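Local coordinates for MutT/nudix family protein (Streptococcus pneumoniae, PDB 4HFQ) that hydrolyses UDP-linked precursors of peptidoglycan biosynthesis, acting as a UDP-X diphosphatase of the Nudix family, at residues Y9-L21 / Y33-N45. Sequence-based numbering, arbitrary orientation. Where two conformers were deposited one is given.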
loop_
_atom_site.group_PDB
_atom_site.type_symbol
_atom_site.label_atom_id
_atom_site.label_comp_id
_atom_site.label_asym_id
_atom_site.label_seq_id
_atom_site.Cartn_x
_atom_site.Cartn_y
_atom_site.Cartn_z
ATOM N N TYR A 9 6.887 11.833 6.848
ATOM C CA TYR A 9 8.210 12.114 6.261
ATOM C C TYR A 9 9.166 10.980 6.548
ATOM O O TYR A 9 9.859 10.527 5.624
ATOM C CB TYR A 9 8.797 13.412 6.834
ATOM C CG TYR A 9 8.275 14.692 6.223
ATOM C CD1 TYR A 9 8.403 14.938 4.861
ATOM C CD2 TYR A 9 7.657 15.664 7.013
ATOM C CE1 TYR A 9 7.934 16.103 4.289
ATOM C CE2 TYR A 9 7.182 16.839 6.453
ATOM C CZ TYR A 9 7.306 17.050 5.096
ATOM O OH TYR A 9 6.836 18.200 4.486
ATOM N N LEU A 10 9.216 10.515 7.798
ATOM C CA LEU A 10 10.114 9.418 8.140
ATOM C C LEU A 10 9.796 8.154 7.334
ATOM O O LEU A 10 10.688 7.501 6.770
ATOM C CB LEU A 10 10.066 9.142 9.647
ATOM C CG LEU A 10 10.886 7.979 10.207
ATOM C CD1 LEU A 10 12.369 8.266 10.120
ATOM C CD2 LEU A 10 10.497 7.643 11.645
ATOM N N GLN A 11 8.517 7.815 7.303
ATOM C CA GLN A 11 8.050 6.628 6.622
ATOM C C GLN A 11 8.473 6.694 5.137
ATOM O O GLN A 11 8.997 5.719 4.575
ATOM C CB GLN A 11 6.544 6.589 6.822
ATOM C CG GLN A 11 5.850 5.355 6.330
ATOM C CD GLN A 11 4.366 5.639 6.217
ATOM O OE1 GLN A 11 3.915 6.277 5.270
ATOM N NE2 GLN A 11 3.594 5.184 7.227
ATOM N N ARG A 12 8.304 7.845 4.511
ATOM C CA ARG A 12 8.643 8.018 3.109
ATOM C C ARG A 12 10.155 7.940 2.860
ATOM O O ARG A 12 10.620 7.285 1.910
ATOM C CB ARG A 12 8.057 9.336 2.582
ATOM C CG ARG A 12 8.353 9.588 1.126
ATOM C CD ARG A 12 7.688 8.576 0.205
ATOM N NE ARG A 12 8.102 8.815 -1.171
ATOM C CZ ARG A 12 8.273 7.868 -2.087
ATOM N NH1 ARG A 12 8.013 6.574 -1.827
ATOM N NH2 ARG A 12 8.717 8.220 -3.287
ATOM N N MET A 13 10.937 8.593 3.718
ATOM C CA MET A 13 12.390 8.560 3.540
ATOM C C MET A 13 12.977 7.175 3.754
ATOM O O MET A 13 13.904 6.774 3.024
ATOM C CB MET A 13 13.048 9.570 4.467
ATOM C CG MET A 13 12.740 10.987 4.039
ATOM S SD MET A 13 13.767 12.258 4.785
ATOM C CE MET A 13 13.165 12.156 6.456
ATOM N N ILE A 14 12.418 6.401 4.684
ATOM C CA ILE A 14 12.828 5.011 4.825
ATOM C C ILE A 14 12.561 4.262 3.514
ATOM O O ILE A 14 13.425 3.544 3.005
ATOM C CB ILE A 14 12.121 4.322 6.019
ATOM C CG1 ILE A 14 12.658 4.880 7.348
ATOM C CG2 ILE A 14 12.287 2.802 5.938
ATOM C CD1 ILE A 14 11.777 4.603 8.551
ATOM N N ALA A 15 11.378 4.454 2.939
ATOM C CA ALA A 15 11.034 3.754 1.713
ATOM C C ALA A 15 11.946 4.121 0.539
ATOM O O ALA A 15 12.387 3.237 -0.200
ATOM C CB ALA A 15 9.575 3.995 1.372
ATOM N N ILE A 16 12.261 5.406 0.367
ATOM C CA ILE A 16 13.126 5.831 -0.722
ATOM C C ILE A 16 14.534 5.266 -0.556
ATOM O O ILE A 16 15.129 4.745 -1.517
ATOM C CB ILE A 16 13.182 7.374 -0.842
ATOM C CG1 ILE A 16 11.795 7.971 -1.149
ATOM C CG2 ILE A 16 14.189 7.727 -1.931
ATOM C CD1 ILE A 16 11.700 9.483 -0.937
ATOM N N THR A 17 15.046 5.358 0.665
ATOM C CA THR A 17 16.382 4.893 0.968
ATOM C C THR A 17 16.513 3.382 0.743
ATOM O O THR A 17 17.512 2.910 0.182
ATOM C CB THR A 17 16.750 5.309 2.402
ATOM O OG1 THR A 17 16.706 6.742 2.511
ATOM C CG2 THR A 17 18.135 4.819 2.745
ATOM N N ASP A 18 15.492 2.626 1.131
ATOM C CA ASP A 18 15.464 1.189 0.914
ATOM C C ASP A 18 15.378 0.837 -0.568
ATOM O O ASP A 18 16.041 -0.088 -1.031
ATOM C CB ASP A 18 14.354 0.578 1.770
ATOM C CG ASP A 18 14.698 0.663 3.280
ATOM O OD1 ASP A 18 15.801 1.149 3.631
ATOM O OD2 ASP A 18 13.893 0.248 4.109
ATOM N N THR A 19 14.607 1.622 -1.316
ATOM C CA THR A 19 14.529 1.442 -2.762
ATOM C C THR A 19 15.901 1.702 -3.396
ATOM O O THR A 19 16.336 0.938 -4.269
ATOM C CB THR A 19 13.452 2.371 -3.345
ATOM O OG1 THR A 19 12.197 2.071 -2.728
ATOM C CG2 THR A 19 13.315 2.197 -4.848
ATOM N N GLY A 20 16.601 2.738 -2.923
ATOM C CA GLY A 20 17.971 3.002 -3.387
ATOM C C GLY A 20 18.900 1.825 -3.100
ATOM O O GLY A 20 19.653 1.413 -3.978
ATOM N N LEU A 21 18.829 1.254 -1.904
ATOM C CA LEU A 21 19.705 0.123 -1.592
ATOM C C LEU A 21 19.443 -1.069 -2.487
ATOM O O LEU A 21 20.381 -1.759 -2.901
ATOM C CB LEU A 21 19.594 -0.244 -0.123
ATOM C CG LEU A 21 20.228 0.790 0.800
ATOM C CD1 LEU A 21 19.788 0.559 2.242
ATOM C CD2 LEU A 21 21.749 0.776 0.650
ATOM N N TYR A 33 23.070 5.809 0.567
ATOM C CA TYR A 33 21.818 5.322 1.124
ATOM C C TYR A 33 22.023 4.702 2.504
ATOM O O TYR A 33 21.189 4.883 3.379
ATOM C CB TYR A 33 21.119 4.346 0.181
ATOM C CG TYR A 33 20.689 4.926 -1.148
ATOM C CD1 TYR A 33 19.759 5.979 -1.211
ATOM C CD2 TYR A 33 21.160 4.391 -2.338
ATOM C CE1 TYR A 33 19.349 6.501 -2.437
ATOM C CE2 TYR A 33 20.772 4.916 -3.563
ATOM C CZ TYR A 33 19.849 5.944 -3.606
ATOM O OH TYR A 33 19.430 6.438 -4.830
ATOM N N GLU A 34 23.131 3.986 2.697
ATOM C CA GLU A 34 23.396 3.388 4.005
ATOM C C GLU A 34 23.575 4.473 5.068
ATOM O O GLU A 34 23.076 4.357 6.186
ATOM C CB GLU A 34 24.621 2.477 3.969
ATOM C CG GLU A 34 24.394 1.205 3.181
ATOM C CD GLU A 34 25.619 0.341 3.061
ATOM O OE1 GLU A 34 26.724 0.880 2.905
ATOM O OE2 GLU A 34 25.453 -0.882 3.063
ATOM N N ASP A 35 24.301 5.533 4.703
ATOM C CA ASP A 35 24.515 6.651 5.618
ATOM C C ASP A 35 23.206 7.385 5.923
ATOM O O ASP A 35 22.963 7.790 7.053
ATOM C CB ASP A 35 25.568 7.597 5.048
ATOM C CG ASP A 35 26.954 6.992 5.060
ATOM O OD1 ASP A 35 27.161 5.976 5.761
ATOM O OD2 ASP A 35 27.820 7.562 4.355
ATOM N N LEU A 36 22.341 7.524 4.913
ATOM C CA LEU A 36 21.025 8.087 5.134
ATOM C C LEU A 36 20.211 7.220 6.093
ATOM O O LEU A 36 19.568 7.739 7.017
ATOM C CB LEU A 36 20.288 8.276 3.797
ATOM C CG LEU A 36 20.808 9.452 2.981
ATOM C CD1 LEU A 36 20.262 9.329 1.575
ATOM C CD2 LEU A 36 20.443 10.798 3.596
ATOM N N ARG A 37 20.264 5.900 5.910
ATOM C CA ARG A 37 19.496 5.010 6.785
ATOM C C ARG A 37 20.013 5.048 8.226
ATOM O O ARG A 37 19.234 4.927 9.176
ATOM C CB ARG A 37 19.449 3.578 6.240
ATOM C CG ARG A 37 18.149 2.882 6.614
ATOM C CD ARG A 37 18.128 1.415 6.243
ATOM N NE ARG A 37 16.754 0.932 6.073
ATOM C CZ ARG A 37 15.976 0.474 7.048
ATOM N NH1 ARG A 37 16.385 0.465 8.311
ATOM N NH2 ARG A 37 14.761 0.045 6.748
ATOM N N SER A 38 21.320 5.237 8.386
ATOM C CA SER A 38 21.903 5.376 9.723
ATOM C C SER A 38 21.412 6.669 10.392
ATOM O O SER A 38 21.059 6.672 11.565
ATOM C CB SER A 38 23.420 5.347 9.657
ATOM O OG SER A 38 23.884 4.084 9.201
ATOM N N LEU A 39 21.336 7.756 9.621
ATOM C CA LEU A 39 20.803 9.005 10.153
ATOM C C LEU A 39 19.318 8.926 10.476
ATOM O O LEU A 39 18.866 9.492 11.474
ATOM C CB LEU A 39 21.088 10.167 9.212
ATOM C CG LEU A 39 22.529 10.662 9.321
ATOM C CD1 LEU A 39 22.924 11.337 8.032
ATOM C CD2 LEU A 39 22.678 11.611 10.510
ATOM N N LEU A 40 18.546 8.242 9.631
ATOM C CA LEU A 40 17.125 8.074 9.922
ATOM C C LEU A 40 16.943 7.336 11.240
ATOM O O LEU A 40 16.074 7.685 12.022
ATOM C CB LEU A 40 16.405 7.349 8.780
ATOM C CG LEU A 40 16.285 8.151 7.484
ATOM C CD1 LEU A 40 15.898 7.280 6.294
ATOM C CD2 LEU A 40 15.340 9.341 7.586
ATOM N N SER A 41 17.792 6.337 11.467
ATOM C CA SER A 41 17.769 5.541 12.686
ATOM C C SER A 41 18.133 6.374 13.928
ATOM O O SER A 41 17.502 6.248 14.980
ATOM C CB SER A 41 18.712 4.344 12.531
ATOM O OG SER A 41 18.368 3.567 11.387
ATOM N N GLU A 42 19.134 7.240 13.802
ATOM C CA GLU A 42 19.549 8.132 14.889
ATOM C C GLU A 42 18.465 9.148 15.179
ATOM O O GLU A 42 18.150 9.427 16.335
ATOM C CB GLU A 42 20.851 8.845 14.538
ATOM C CG GLU A 42 22.059 7.934 14.532
ATOM C CD GLU A 42 23.269 8.537 13.848
ATOM O OE1 GLU A 42 23.349 9.781 13.714
ATOM O OE2 GLU A 42 24.158 7.753 13.452
ATOM N N MET A 43 17.869 9.689 14.128
ATOM C CA MET A 43 16.838 10.692 14.282
ATOM C C MET A 43 15.589 10.100 14.930
ATOM O O MET A 43 15.012 10.715 15.828
ATOM C CB MET A 43 16.510 11.335 12.931
ATOM C CG MET A 43 15.420 12.391 13.039
ATOM S SD MET A 43 15.138 13.204 11.484
ATOM C CE MET A 43 14.243 11.933 10.662
ATOM N N LEU A 44 15.190 8.910 14.501
ATOM C CA LEU A 44 14.052 8.238 15.110
ATOM C C LEU A 44 14.278 7.969 16.597
ATOM O O LEU A 44 13.361 8.165 17.411
ATOM C CB LEU A 44 13.730 6.948 14.361
ATOM C CG LEU A 44 12.692 6.098 15.102
ATOM C CD1 LEU A 44 11.375 6.855 15.224
ATOM C CD2 LEU A 44 12.511 4.743 14.437
ATOM N N ASN A 45 15.476 7.518 16.947
ATOM C CA ASN A 45 15.802 7.291 18.344
ATOM C C ASN A 45 15.560 8.555 19.167
ATOM O O ASN A 45 14.923 8.507 20.225
ATOM C CB ASN A 45 17.248 6.820 18.478
ATOM C CG ASN A 45 17.534 6.225 19.832
ATOM O OD1 ASN A 45 16.725 5.471 20.370
ATOM N ND2 ASN A 45 18.688 6.552 20.390
#
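With chi1 at -63°, Tyr33 swings its ring beside its own backbone N and lays one face over Gly20, while Arg37, extended from CG to NE, carries its guanidinium to Asp18. These contacts join the two long helices of an antiparallel helical hairpin in the N-terminal region, with local axes 9.2 Å apart at closest approach and running at 153° to each other. Gly20, having no side chain, brings its bare CA up to the ring face, making a CH-pi contact 3.5 Å from the Tyr33 ring centroid. Tyr33 OH hydrogen-bonds Asp29 of the second subunit, so the ring also joins this hairpin to its neighbour in the dimer. Leu21 CD2 packs on Tyr33 CB.

Next along, Thr17 is a knob among Tyr33, Leu36, Arg37 and Leu40. Its OG1 donates to Met13 O at 2.8 Å, on the opposite face of that carbonyl from Thr17 N, so the hydroxyl is satisfied within its own helix and the small side chain can be buried. Leu40 answers as a knob among Leu10, Met13, Ile14 and Thr17; its CD2 meets Met13 CE at 3.7 Å. Farther on, the branched Leu10 splits its methyls, CD1 to Leu40 and Met43, CD2 to Leu44 CD1.

Ile14 CG2 lies by Arg37 NH2; the same guanidinium hydrogen-bonds Leu59 O through NH1. The side-on salt bridge of Arg37 with Asp18 is nearly coplanar, and both N-H bonds are almost straight: each carboxylate oxygen uses its syn lone pair, OD1 taking Arg37 NE at 2.6 Å and OD2 taking Arg37 NH2 at 2.8 Å.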